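Local atomic coordinates of periplasmic beta-glucosidase (Pseudomonas aeruginosa, PDB entry 6R5T), a protein that probably hydrolyses terminal, non-reducing beta-D-glucosyl residues with release of beta-D-glucose, as a periplasmic member of glycoside hydrolase family 3. Residues 55-66 with 330-339; 468-479 with 511-521. The protein carries 1 engineered substitution. All coordinates share one frame; numbering follows the deposited sequence.

Interaction 1: residues 55-66 with 330-339; sequences RPDIRAMQDQVR and PYRRLGKPDD
Helix 55-65 and the irregular chain 330-339 draw nearest at Arg-55 and Leu-334, whose CA atoms are 5.9 Å apart, and a type I turn from Tyr-331 to Leu-334 sets both of these loop residues against the helix. Leu-334 fills the apolar centre: its CD2 meets CG2 of Ile-58 at 3.7 Å, while its CB and CG lie alongside the CG of Arg-59. That arginine bends at chi3 (79°), and its guanidinium enters between two loop residues, CD1 of Tyr-331 over one face near the rim and CA of Pro-337 over the opposite face. In the guanidinium plane, NH1 donates to Leu-334 O at 2.9 Å, approaching the carbonyl from above its plane, and makes a weak bond to Gly-335 O. Past this sandwich, the Tyr-331 OH donates a hydrogen bond to the anti lone pair of Asp-63 OD1 at 2.6 Å, with the CG of Gln-62 over one ring face. Gln-62 NE2 adds a weak bond to Pro-330 O, and its OE1 is held by the amide of Leu-74. At the other end, Arg-55 NH1 forms a salt bridge with Asp-339 OD2 (3.3 Å); the same oxygen also accepts from Lys-336 N at 2.8 Å. A water links Arg-55 NE to Arg-333 O. Loop carbonyls thus find side-chain donors on the helix, and the flat Arg-59 group, fixed by contacts on both faces and bonds at its edge, joins the irregular chain that follows helix 307-323 to helix 55-65 of the barrel.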
loop_
_atom_site.group_PDB
_atom_site.type_symbol
_atom_site.label_atom_id
_atom_site.label_comp_id
_atom_site.label_asym_id
_atom_site.label_seq_id
_atom_site.Cartn_x
_atom_site.Cartn_y
_atom_site.Cartn_z
ATOM N N ARG A 55 -3.585 -40.883 -17.052
ATOM C CA ARG A 55 -3.064 -42.217 -16.657
ATOM C C ARG A 55 -2.071 -42.736 -17.701
ATOM O O ARG A 55 -0.964 -43.145 -17.342
ATOM C CB ARG A 55 -4.176 -43.232 -16.424
ATOM C CG ARG A 55 -3.590 -44.633 -16.290
ATOM C CD ARG A 55 -4.686 -45.647 -16.293
ATOM N NE ARG A 55 -5.389 -45.672 -15.030
ATOM C CZ ARG A 55 -6.180 -46.668 -14.630
ATOM N NH1 ARG A 55 -6.360 -47.751 -15.387
ATOM N NH2 ARG A 55 -6.730 -46.604 -13.442
ATOM N N PRO A 56 -2.396 -42.780 -19.013
ATOM C CA PRO A 56 -1.425 -43.302 -19.974
ATOM C C PRO A 56 -0.097 -42.539 -20.003
ATOM O O PRO A 56 0.961 -43.135 -20.186
ATOM C CB PRO A 56 -2.122 -43.288 -21.342
ATOM C CG PRO A 56 -3.516 -42.731 -21.101
ATOM C CD PRO A 56 -3.727 -42.536 -19.606
ATOM N N ASP A 57 -0.150 -41.225 -19.874
ATOM C CA ASP A 57 1.062 -40.368 -19.954
ATOM C C ASP A 57 1.903 -40.532 -18.690
ATOM O O ASP A 57 3.152 -40.643 -18.816
ATOM C CB ASP A 57 0.684 -38.907 -20.090
ATOM C CG ASP A 57 0.048 -38.554 -21.410
ATOM O OD1 ASP A 57 0.348 -39.257 -22.390
ATOM O OD2 ASP A 57 -0.707 -37.548 -21.418
ATOM N N ILE A 58 1.237 -40.612 -17.555
ATOM C CA ILE A 58 1.948 -40.824 -16.264
ATOM C C ILE A 58 2.525 -42.248 -16.227
ATOM O O ILE A 58 3.690 -42.424 -15.791
ATOM C CB ILE A 58 1.038 -40.525 -15.067
ATOM C CG1 ILE A 58 0.691 -39.026 -15.028
ATOM C CG2 ILE A 58 1.720 -40.983 -13.785
ATOM C CD1 ILE A 58 -0.301 -38.650 -13.930
ATOM N N ARG A 59 1.739 -43.241 -16.634
ATOM C CA ARG A 59 2.274 -44.632 -16.668
ATOM C C ARG A 59 3.537 -44.657 -17.531
ATOM O O ARG A 59 4.512 -45.383 -17.163
ATOM C CB ARG A 59 1.215 -45.575 -17.260
ATOM C CG ARG A 59 0.136 -46.068 -16.329
ATOM C CD ARG A 59 -0.598 -47.258 -16.962
ATOM N NE ARG A 59 0.254 -48.433 -16.765
ATOM C CZ ARG A 59 0.228 -49.243 -15.721
ATOM N NH1 ARG A 59 -0.685 -49.134 -14.774
ATOM N NH2 ARG A 59 1.088 -50.235 -15.672
ATOM N N ALA A 60 3.539 -44.011 -18.702
ATOM C CA ALA A 60 4.677 -44.019 -19.655
ATOM C C ALA A 60 5.939 -43.458 -18.979
ATOM O O ALA A 60 7.047 -44.022 -19.131
ATOM C CB ALA A 60 4.319 -43.254 -20.905
ATOM N N MET A 61 5.788 -42.413 -18.166
ATOM C CA MET A 61 6.949 -41.892 -17.411
ATOM C C MET A 61 7.402 -42.886 -16.346
ATOM O O MET A 61 8.641 -43.109 -16.190
ATOM C CB MET A 61 6.572 -40.617 -16.683
ATOM C CG MET A 61 5.954 -39.639 -17.590
ATOM S SD MET A 61 7.255 -38.884 -18.432
ATOM C CE MET A 61 6.544 -37.237 -18.420
ATOM N N GLN A 62 6.468 -43.397 -15.554
ATOM C CA GLN A 62 6.813 -44.338 -14.450
ATOM C C GLN A 62 7.488 -45.587 -15.059
ATOM O O GLN A 62 8.410 -46.165 -14.427
ATOM C CB GLN A 62 5.559 -44.671 -13.665
ATOM C CG GLN A 62 5.786 -45.131 -12.242
ATOM C CD GLN A 62 6.361 -44.066 -11.313
ATOM O OE1 GLN A 62 7.552 -43.843 -11.342
ATOM N NE2 GLN A 62 5.548 -43.468 -10.437
ATOM N N ASP A 63 7.072 -45.966 -16.271
ATOM C CA ASP A 63 7.669 -47.127 -16.966
ATOM C C ASP A 63 9.162 -46.903 -17.213
ATOM O O ASP A 63 9.892 -47.900 -17.242
ATOM C CB ASP A 63 6.967 -47.444 -18.276
ATOM C CG ASP A 63 5.601 -48.089 -18.135
ATOM O OD1 ASP A 63 5.211 -48.565 -17.049
ATOM O OD2 ASP A 63 4.907 -48.087 -19.128
ATOM N N GLN A 64 9.605 -45.672 -17.438
ATOM C CA GLN A 64 11.013 -45.377 -17.768
ATOM C C GLN A 64 11.886 -45.647 -16.552
ATOM O O GLN A 64 13.093 -45.885 -16.732
ATOM C CB GLN A 64 11.202 -43.953 -18.257
ATOM C CG GLN A 64 10.327 -43.626 -19.454
ATOM C CD GLN A 64 10.424 -44.699 -20.510
ATOM O OE1 GLN A 64 11.520 -44.975 -21.003
ATOM N NE2 GLN A 64 9.295 -45.336 -20.816
ATOM N N VAL A 65 11.327 -45.553 -15.345
ATOM C CA VAL A 65 12.095 -45.759 -14.085
ATOM C C VAL A 65 12.694 -47.168 -14.046
ATOM O O VAL A 65 13.778 -47.318 -13.485
ATOM C CB VAL A 65 11.184 -45.495 -12.879
ATOM C CG1 VAL A 65 11.766 -45.998 -11.602
ATOM C CG2 VAL A 65 10.872 -44.012 -12.780
ATOM N N ARG A 66 11.969 -48.146 -14.573
ATOM C CA ARG A 66 12.414 -49.567 -14.574
ATOM C C ARG A 66 13.792 -49.667 -15.232
ATOM O O ARG A 66 14.469 -50.708 -15.021
ATOM C CB ARG A 66 11.425 -50.452 -15.337
ATOM C CG ARG A 66 10.006 -50.511 -14.777
ATOM C CD ARG A 66 9.348 -51.871 -15.040
ATOM N NE ARG A 66 8.076 -51.966 -15.765
ATOM C CZ ARG A 66 7.952 -52.011 -17.095
ATOM N NH1 ARG A 66 9.016 -51.870 -17.873
ATOM N NH2 ARG A 66 6.754 -52.155 -17.644
ATOM N N PRO A 330 4.653 -48.355 -7.263
ATOM C CA PRO A 330 4.772 -47.145 -8.072
ATOM C C PRO A 330 3.534 -46.913 -8.940
ATOM O O PRO A 330 3.378 -45.779 -9.477
ATOM C CB PRO A 330 6.010 -47.326 -8.939
ATOM C CG PRO A 330 6.537 -48.709 -8.650
ATOM C CD PRO A 330 5.715 -49.334 -7.558
ATOM N N TYR A 331 2.707 -47.966 -9.133
ATOM C CA TYR A 331 1.501 -47.901 -9.995
ATOM C C TYR A 331 0.216 -47.858 -9.169
ATOM O O TYR A 331 -0.863 -48.070 -9.748
ATOM C CB TYR A 331 1.488 -49.053 -11.014
ATOM C CG TYR A 331 2.657 -49.020 -11.966
ATOM C CD1 TYR A 331 2.635 -48.257 -13.112
ATOM C CD2 TYR A 331 3.831 -49.689 -11.662
ATOM C CE1 TYR A 331 3.705 -48.210 -13.986
ATOM C CE2 TYR A 331 4.930 -49.635 -12.504
ATOM C CZ TYR A 331 4.867 -48.902 -13.672
ATOM O OH TYR A 331 5.925 -48.837 -14.522
ATOM N N ARG A 332 0.291 -47.523 -7.891
ATOM C CA ARG A 332 -0.902 -47.611 -7.003
ATOM C C ARG A 332 -2.001 -46.635 -7.432
ATOM O O ARG A 332 -3.182 -46.953 -7.180
ATOM C CB ARG A 332 -0.507 -47.411 -5.552
ATOM C CG ARG A 332 0.039 -46.023 -5.221
ATOM C CD ARG A 332 0.774 -45.973 -3.907
ATOM N NE ARG A 332 -0.032 -46.488 -2.820
ATOM C CZ ARG A 332 0.083 -47.695 -2.243
ATOM N NH1 ARG A 332 1.061 -48.514 -2.563
ATOM N NH2 ARG A 332 -0.745 -48.045 -1.293
ATOM N N ARG A 333 -1.668 -45.530 -8.117
ATOM C CA ARG A 333 -2.695 -44.587 -8.634
ATOM C C ARG A 333 -2.902 -44.774 -10.139
ATOM O O ARG A 333 -3.557 -43.934 -10.761
ATOM C CB ARG A 333 -2.273 -43.150 -8.272
ATOM C CG ARG A 333 -2.245 -42.921 -6.776
ATOM C CD ARG A 333 -1.908 -41.449 -6.442
ATOM N NE ARG A 333 -2.011 -41.311 -5.023
ATOM C CZ ARG A 333 -1.090 -41.672 -4.124
ATOM N NH1 ARG A 333 0.138 -41.999 -4.480
ATOM N NH2 ARG A 333 -1.385 -41.582 -2.859
ATOM N N LEU A 334 -2.341 -45.848 -10.738
ATOM C CA LEU A 334 -2.306 -46.002 -12.214
ATOM C C LEU A 334 -3.037 -47.266 -12.685
ATOM O O LEU A 334 -2.907 -47.573 -13.856
ATOM C CB LEU A 334 -0.846 -45.973 -12.637
ATOM C CG LEU A 334 -0.185 -44.619 -12.421
ATOM C CD1 LEU A 334 1.305 -44.692 -12.643
ATOM C CD2 LEU A 334 -0.814 -43.601 -13.356
ATOM N N GLY A 335 -3.761 -47.920 -11.796
ATOM C CA GLY A 335 -4.499 -49.177 -12.065
ATOM C C GLY A 335 -3.554 -50.302 -12.464
ATOM O O GLY A 335 -2.326 -50.215 -12.148
ATOM N N LYS A 336 -4.095 -51.290 -13.190
ATOM C CA LYS A 336 -3.362 -52.501 -13.677
ATOM C C LYS A 336 -2.956 -52.331 -15.135
ATOM O O LYS A 336 -3.654 -51.654 -15.888
ATOM C CB LYS A 336 -4.239 -53.757 -13.613
ATOM C CG LYS A 336 -5.071 -53.953 -12.349
ATOM C CD LYS A 336 -4.317 -54.558 -11.189
ATOM C CE LYS A 336 -4.102 -53.613 -10.025
ATOM N NZ LYS A 336 -3.711 -54.353 -8.802
ATOM N N PRO A 337 -1.864 -52.990 -15.591
ATOM C CA PRO A 337 -1.295 -52.749 -16.923
ATOM C C PRO A 337 -2.231 -53.105 -18.094
ATOM O O PRO A 337 -2.020 -52.608 -19.209
ATOM C CB PRO A 337 -0.068 -53.671 -16.983
ATOM C CG PRO A 337 0.227 -53.999 -15.531
ATOM C CD PRO A 337 -1.126 -54.024 -14.848
ATOM N N ASP A 338 -3.229 -53.947 -17.809
ATOM C CA ASP A 338 -4.199 -54.496 -18.792
ATOM C C ASP A 338 -5.608 -54.037 -18.410
ATOM O O ASP A 338 -6.589 -54.612 -18.905
ATOM C CB ASP A 338 -4.125 -56.027 -18.846
ATOM C CG ASP A 338 -4.072 -56.672 -17.472
ATOM O OD1 ASP A 338 -4.362 -55.955 -16.457
ATOM O OD2 ASP A 338 -3.696 -57.867 -17.417
ATOM N N ASP A 339 -5.736 -52.998 -17.582
ATOM C CA ASP A 339 -7.039 -52.290 -17.460
ATOM C C ASP A 339 -7.329 -51.770 -18.859
ATOM O O ASP A 339 -6.421 -51.364 -19.588
ATOM C CB ASP A 339 -7.047 -51.131 -16.454
ATOM C CG ASP A 339 -7.067 -51.554 -14.992
ATOM O OD1 ASP A 339 -7.496 -52.690 -14.724
ATOM O OD2 ASP A 339 -6.643 -50.738 -14.122
HETATM O O HOH W 1 -5.125 -43.782 -12.951
HETATM O O HOH W 2 -6.344 -48.046 -18.518
#

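Interaction 2: residues 468-479 with 511-521; sequences RDADLVVAVVGE and KPLVLVLMNGR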
loop_
_atom_site.group_PDB
_atom_site.type_symbol
_atom_site.label_atom_id
_atom_site.label_comp_id
_atom_site.label_asym_id
_atom_site.label_seq_id
_atom_site.Cartn_x
_atom_site.Cartn_y
_atom_site.Cartn_z
ATOM N N ARG A 468 -35.720 -4.286 -24.703
ATOM C CA ARG A 468 -37.047 -3.653 -24.964
ATOM C C ARG A 468 -38.085 -4.739 -25.253
ATOM O O ARG A 468 -39.271 -4.530 -24.990
ATOM C CB ARG A 468 -36.909 -2.695 -26.134
ATOM C CG ARG A 468 -36.221 -1.380 -25.836
ATOM C CD ARG A 468 -36.008 -0.665 -27.146
ATOM N NE ARG A 468 -34.972 0.333 -27.041
ATOM C CZ ARG A 468 -34.112 0.622 -27.972
ATOM N NH1 ARG A 468 -34.135 -0.034 -29.125
ATOM N NH2 ARG A 468 -33.245 1.598 -27.766
ATOM N N ASP A 469 -37.675 -5.900 -25.724
ATOM C CA ASP A 469 -38.598 -6.993 -26.067
ATOM C C ASP A 469 -38.811 -7.920 -24.877
ATOM O O ASP A 469 -39.450 -8.960 -25.057
ATOM C CB ASP A 469 -38.048 -7.753 -27.273
ATOM C CG ASP A 469 -39.136 -8.487 -28.037
ATOM O OD1 ASP A 469 -40.229 -7.881 -28.211
ATOM O OD2 ASP A 469 -38.884 -9.653 -28.430
ATOM N N ALA A 470 -38.257 -7.605 -23.707
ATOM C CA ALA A 470 -38.279 -8.541 -22.568
ATOM C C ALA A 470 -39.053 -7.940 -21.392
ATOM O O ALA A 470 -39.259 -6.742 -21.404
ATOM C CB ALA A 470 -36.869 -8.895 -22.162
ATOM N N ASP A 471 -39.374 -8.767 -20.410
ATOM C CA ASP A 471 -39.989 -8.342 -19.141
ATOM C C ASP A 471 -38.885 -7.885 -18.175
ATOM O O ASP A 471 -39.170 -7.087 -17.290
ATOM C CB ASP A 471 -40.784 -9.477 -18.528
ATOM C CG ASP A 471 -41.942 -9.914 -19.410
ATOM O OD1 ASP A 471 -42.576 -9.036 -19.993
ATOM O OD2 ASP A 471 -42.131 -11.115 -19.568
ATOM N N LEU A 472 -37.685 -8.445 -18.292
ATOM C CA LEU A 472 -36.615 -8.069 -17.351
ATOM C C LEU A 472 -35.290 -8.488 -17.968
ATOM O O LEU A 472 -35.292 -9.255 -18.961
ATOM C CB LEU A 472 -36.819 -8.727 -15.992
ATOM C CG LEU A 472 -36.717 -10.238 -15.930
ATOM C CD1 LEU A 472 -35.316 -10.680 -15.490
ATOM C CD2 LEU A 472 -37.776 -10.752 -14.960
ATOM N N VAL A 473 -34.226 -7.942 -17.411
ATOM C CA VAL A 473 -32.862 -8.149 -17.967
ATOM C C VAL A 473 -31.989 -8.812 -16.925
ATOM O O VAL A 473 -31.921 -8.295 -15.792
ATOM C CB VAL A 473 -32.239 -6.823 -18.391
ATOM C CG1 VAL A 473 -30.799 -7.011 -18.809
ATOM C CG2 VAL A 473 -33.050 -6.138 -19.494
ATOM N N VAL A 474 -31.394 -9.928 -17.308
ATOM C CA VAL A 474 -30.302 -10.569 -16.516
ATOM C C VAL A 474 -29.009 -10.195 -17.230
ATOM O O VAL A 474 -28.741 -10.734 -18.322
ATOM C CB VAL A 474 -30.500 -12.078 -16.389
ATOM C CG1 VAL A 474 -29.341 -12.756 -15.666
ATOM C CG2 VAL A 474 -31.782 -12.369 -15.630
ATOM N N ALA A 475 -28.238 -9.283 -16.656
ATOM C CA ALA A 475 -26.977 -8.820 -17.247
ATOM C C ALA A 475 -25.846 -9.628 -16.600
ATOM O O ALA A 475 -25.709 -9.597 -15.373
ATOM C CB ALA A 475 -26.787 -7.352 -17.041
ATOM N N VAL A 476 -25.088 -10.347 -17.387
ATOM C CA VAL A 476 -24.012 -11.243 -16.925
ATOM C C VAL A 476 -22.711 -10.544 -17.328
ATOM O O VAL A 476 -22.319 -10.535 -18.489
ATOM C CB VAL A 476 -24.112 -12.683 -17.462
ATOM C CG1 VAL A 476 -23.168 -13.582 -16.681
ATOM C CG2 VAL A 476 -25.533 -13.211 -17.409
ATOM N N VAL A 477 -22.081 -9.935 -16.342
ATOM C CA VAL A 477 -21.029 -8.939 -16.556
ATOM C C VAL A 477 -19.925 -9.145 -15.525
ATOM O O VAL A 477 -20.137 -9.829 -14.502
ATOM C CB VAL A 477 -21.596 -7.522 -16.460
ATOM C CG1 VAL A 477 -22.449 -7.210 -17.676
ATOM C CG2 VAL A 477 -22.349 -7.271 -15.161
ATOM N N GLY A 478 -18.771 -8.531 -15.800
ATOM C CA GLY A 478 -17.674 -8.477 -14.829
ATOM C C GLY A 478 -16.355 -8.760 -15.522
ATOM O O GLY A 478 -16.134 -8.297 -16.631
ATOM N N GLU A 479 -15.503 -9.549 -14.902
ATOM C CA GLU A 479 -14.140 -9.820 -15.402
ATOM C C GLU A 479 -14.117 -11.123 -16.177
ATOM O O GLU A 479 -14.847 -12.048 -15.845
ATOM C CB GLU A 479 -13.125 -9.932 -14.247
ATOM C CG GLU A 479 -13.015 -8.702 -13.386
ATOM C CD GLU A 479 -12.007 -8.917 -12.244
ATOM O OE1 GLU A 479 -12.015 -10.012 -11.644
ATOM O OE2 GLU A 479 -11.219 -7.955 -11.964
ATOM N N LYS A 511 -36.381 -1.489 -17.712
ATOM C CA LYS A 511 -36.645 -2.902 -17.416
ATOM C C LYS A 511 -35.973 -3.209 -16.079
ATOM O O LYS A 511 -34.885 -2.677 -15.827
ATOM C CB LYS A 511 -36.116 -3.789 -18.541
ATOM C CG LYS A 511 -36.816 -3.555 -19.865
ATOM C CD LYS A 511 -38.211 -3.951 -19.853
ATOM C CE LYS A 511 -38.876 -3.587 -21.175
ATOM N NZ LYS A 511 -40.251 -4.091 -21.115
ATOM N N PRO A 512 -36.572 -4.061 -15.223
ATOM C CA PRO A 512 -35.897 -4.540 -14.017
ATOM C C PRO A 512 -34.521 -5.112 -14.405
ATOM O O PRO A 512 -34.450 -5.822 -15.399
ATOM C CB PRO A 512 -36.827 -5.610 -13.463
ATOM C CG PRO A 512 -38.192 -5.200 -13.972
ATOM C CD PRO A 512 -37.940 -4.607 -15.339
ATOM N N LEU A 513 -33.477 -4.733 -13.670
ATOM C CA LEU A 513 -32.095 -5.080 -14.069
ATOM C C LEU A 513 -31.459 -5.932 -12.977
ATOM O O LEU A 513 -31.213 -5.380 -11.864
ATOM C CB LEU A 513 -31.327 -3.797 -14.308
ATOM C CG LEU A 513 -29.856 -3.916 -14.677
ATOM C CD1 LEU A 513 -29.645 -4.754 -15.938
ATOM C CD2 LEU A 513 -29.201 -2.545 -14.819
ATOM N N VAL A 514 -31.178 -7.183 -13.292
ATOM C CA VAL A 514 -30.528 -8.139 -12.372
ATOM C C VAL A 514 -29.076 -8.270 -12.843
ATOM O O VAL A 514 -28.868 -8.620 -13.983
ATOM C CB VAL A 514 -31.197 -9.521 -12.356
ATOM C CG1 VAL A 514 -30.427 -10.493 -11.501
ATOM C CG2 VAL A 514 -32.639 -9.460 -11.901
ATOM N N LEU A 515 -28.104 -7.963 -11.978
ATOM C CA LEU A 515 -26.696 -8.170 -12.351
ATOM C C LEU A 515 -26.212 -9.488 -11.801
ATOM O O LEU A 515 -26.339 -9.752 -10.596
ATOM C CB LEU A 515 -25.830 -7.061 -11.766
ATOM C CG LEU A 515 -26.074 -5.648 -12.184
ATOM C CD1 LEU A 515 -24.863 -4.831 -11.785
ATOM C CD2 LEU A 515 -26.391 -5.527 -13.658
ATOM N N VAL A 516 -25.686 -10.306 -12.693
ATOM C CA VAL A 516 -24.972 -11.543 -12.346
ATOM C C VAL A 516 -23.492 -11.269 -12.588
ATOM O O VAL A 516 -23.070 -11.077 -13.728
ATOM C CB VAL A 516 -25.477 -12.758 -13.153
ATOM C CG1 VAL A 516 -24.603 -13.955 -12.873
ATOM C CG2 VAL A 516 -26.928 -13.059 -12.873
ATOM N N LEU A 517 -22.730 -11.135 -11.507
ATOM C CA LEU A 517 -21.335 -10.676 -11.590
ATOM C C LEU A 517 -20.419 -11.901 -11.605
ATOM O O LEU A 517 -20.588 -12.806 -10.744
ATOM C CB LEU A 517 -21.018 -9.898 -10.318
ATOM C CG LEU A 517 -21.716 -8.574 -10.071
ATOM C CD1 LEU A 517 -21.100 -7.956 -8.806
ATOM C CD2 LEU A 517 -21.613 -7.655 -11.267
ATOM N N MET A 518 -19.470 -11.915 -12.524
ATOM C CA MET A 518 -18.346 -12.876 -12.484
ATOM C C MET A 518 -17.103 -12.032 -12.278
ATOM O O MET A 518 -16.942 -10.952 -12.883
ATOM C CB MET A 518 -18.225 -13.728 -13.737
ATOM C CG MET A 518 -19.421 -14.483 -14.009
ATOM S SD MET A 518 -18.969 -15.879 -15.110
ATOM C CE MET A 518 -20.653 -16.318 -15.492
ATOM N N ASN A 519 -16.196 -12.550 -11.487
ATOM C CA ASN A 519 -14.994 -11.777 -11.140
ATOM C C ASN A 519 -14.148 -12.620 -10.194
ATOM O O ASN A 519 -14.686 -13.524 -9.503
ATOM C CB ASN A 519 -15.321 -10.476 -10.394
ATOM C CG ASN A 519 -16.324 -10.601 -9.277
ATOM O OD1 ASN A 519 -17.485 -11.007 -9.532
ATOM N ND2 ASN A 519 -15.950 -10.253 -8.055
ATOM N N GLY A 520 -12.853 -12.293 -10.133
ATOM C CA GLY A 520 -11.923 -13.065 -9.299
ATOM C C GLY A 520 -11.348 -12.251 -8.172
ATOM O O GLY A 520 -10.431 -12.717 -7.495
ATOM N N ARG A 521 -11.872 -11.060 -7.934
ATOM C CA ARG A 521 -11.355 -10.141 -6.904
ATOM C C ARG A 521 -12.537 -9.265 -6.514
ATOM O O ARG A 521 -13.494 -9.131 -7.272
ATOM C CB ARG A 521 -10.258 -9.240 -7.452
ATOM C CG ARG A 521 -10.668 -8.430 -8.678
ATOM C CD ARG A 521 -9.780 -7.253 -9.021
ATOM N NE ARG A 521 -8.381 -7.612 -9.256
ATOM C CZ ARG A 521 -7.887 -8.176 -10.330
ATOM N NH1 ARG A 521 -6.590 -8.389 -10.440
ATOM N NH2 ARG A 521 -8.673 -8.539 -11.323
#
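Val-473, Ala-475 and Val-477 meet Leu-513, Leu-515 and Leu-517 on one face of two parallel strands, 472-478 and 513-518, whose axes differ by 22°. Here CD1 of Leu-513 touches both CG1 of Val-473, at 3.8 Å, and CB of Ala-475, while CD2 of Leu-515 rests on the same alanine and CD2 of Leu-517 meets CG2 of Val-477. On the reverse face CG2 of Val-516 reaches CG1 of Val-474 at 3.7 Å, and the extended Met-518 brings its CE against CG1 of Val-476. Between these two apolar layers the backbones are joined in parallel register: Val-473, Ala-475 and Val-477 each both give and take a hydrogen bond, from Val-473 N to Pro-512 O through to Met-518 N to Val-477 O, and Glu-479 N continues the pattern on Met-518 O. The polar groups collect at the two ends. At the start, Lys-511 stretches out beyond a bend at chi2 (-67°) and its NZ meets Ala-470 O at 2.8 Å. At the far end Glu-479 divides its carboxylate: OE1 takes a nearly straight bond from Gly-520 N (2.9 Å), and OE2 forms a salt bridge with Arg-521 NH2 at 2.7 Å, the two flat groups standing almost perpendicular. OE2 also pairs with Arg-490, and the rest of the Arg-521 guanidinium holds carbonyls that include Ala-133 and Arg-134. The two strands are the beta elements of a beta-alpha-beta unit whose connecting helix 497-508 packs on the Val-473 face; helix 545-553 packs on Val-514 and Val-516 behind, and neighbouring strands continue the sheet in parallel on either side, 380-384 beside 472-478 and 534-537 beside 513-518.

Overall arrangement
From the N terminus, the chain enters helix 55-65, which lies between strands 48-50 and 75-78 of the eight-stranded TIM barrel. The remaining barrel strands follow, and interaction 1 closes this long loop when residues 330-339, leaving helix 307-323, return to that early helix. The chain then builds the second, mainly parallel sheet, where interaction 2 closes a much shorter loop containing helix 497-508 and the sugar-pocket residue Glu-486. The two contacts follow in series, neither enclosing nor crossing the other, with nearest atoms about 28 Å apart. One joins the chain leaving the barrel to an early barrel helix; the other joins central strands of the domain that follows.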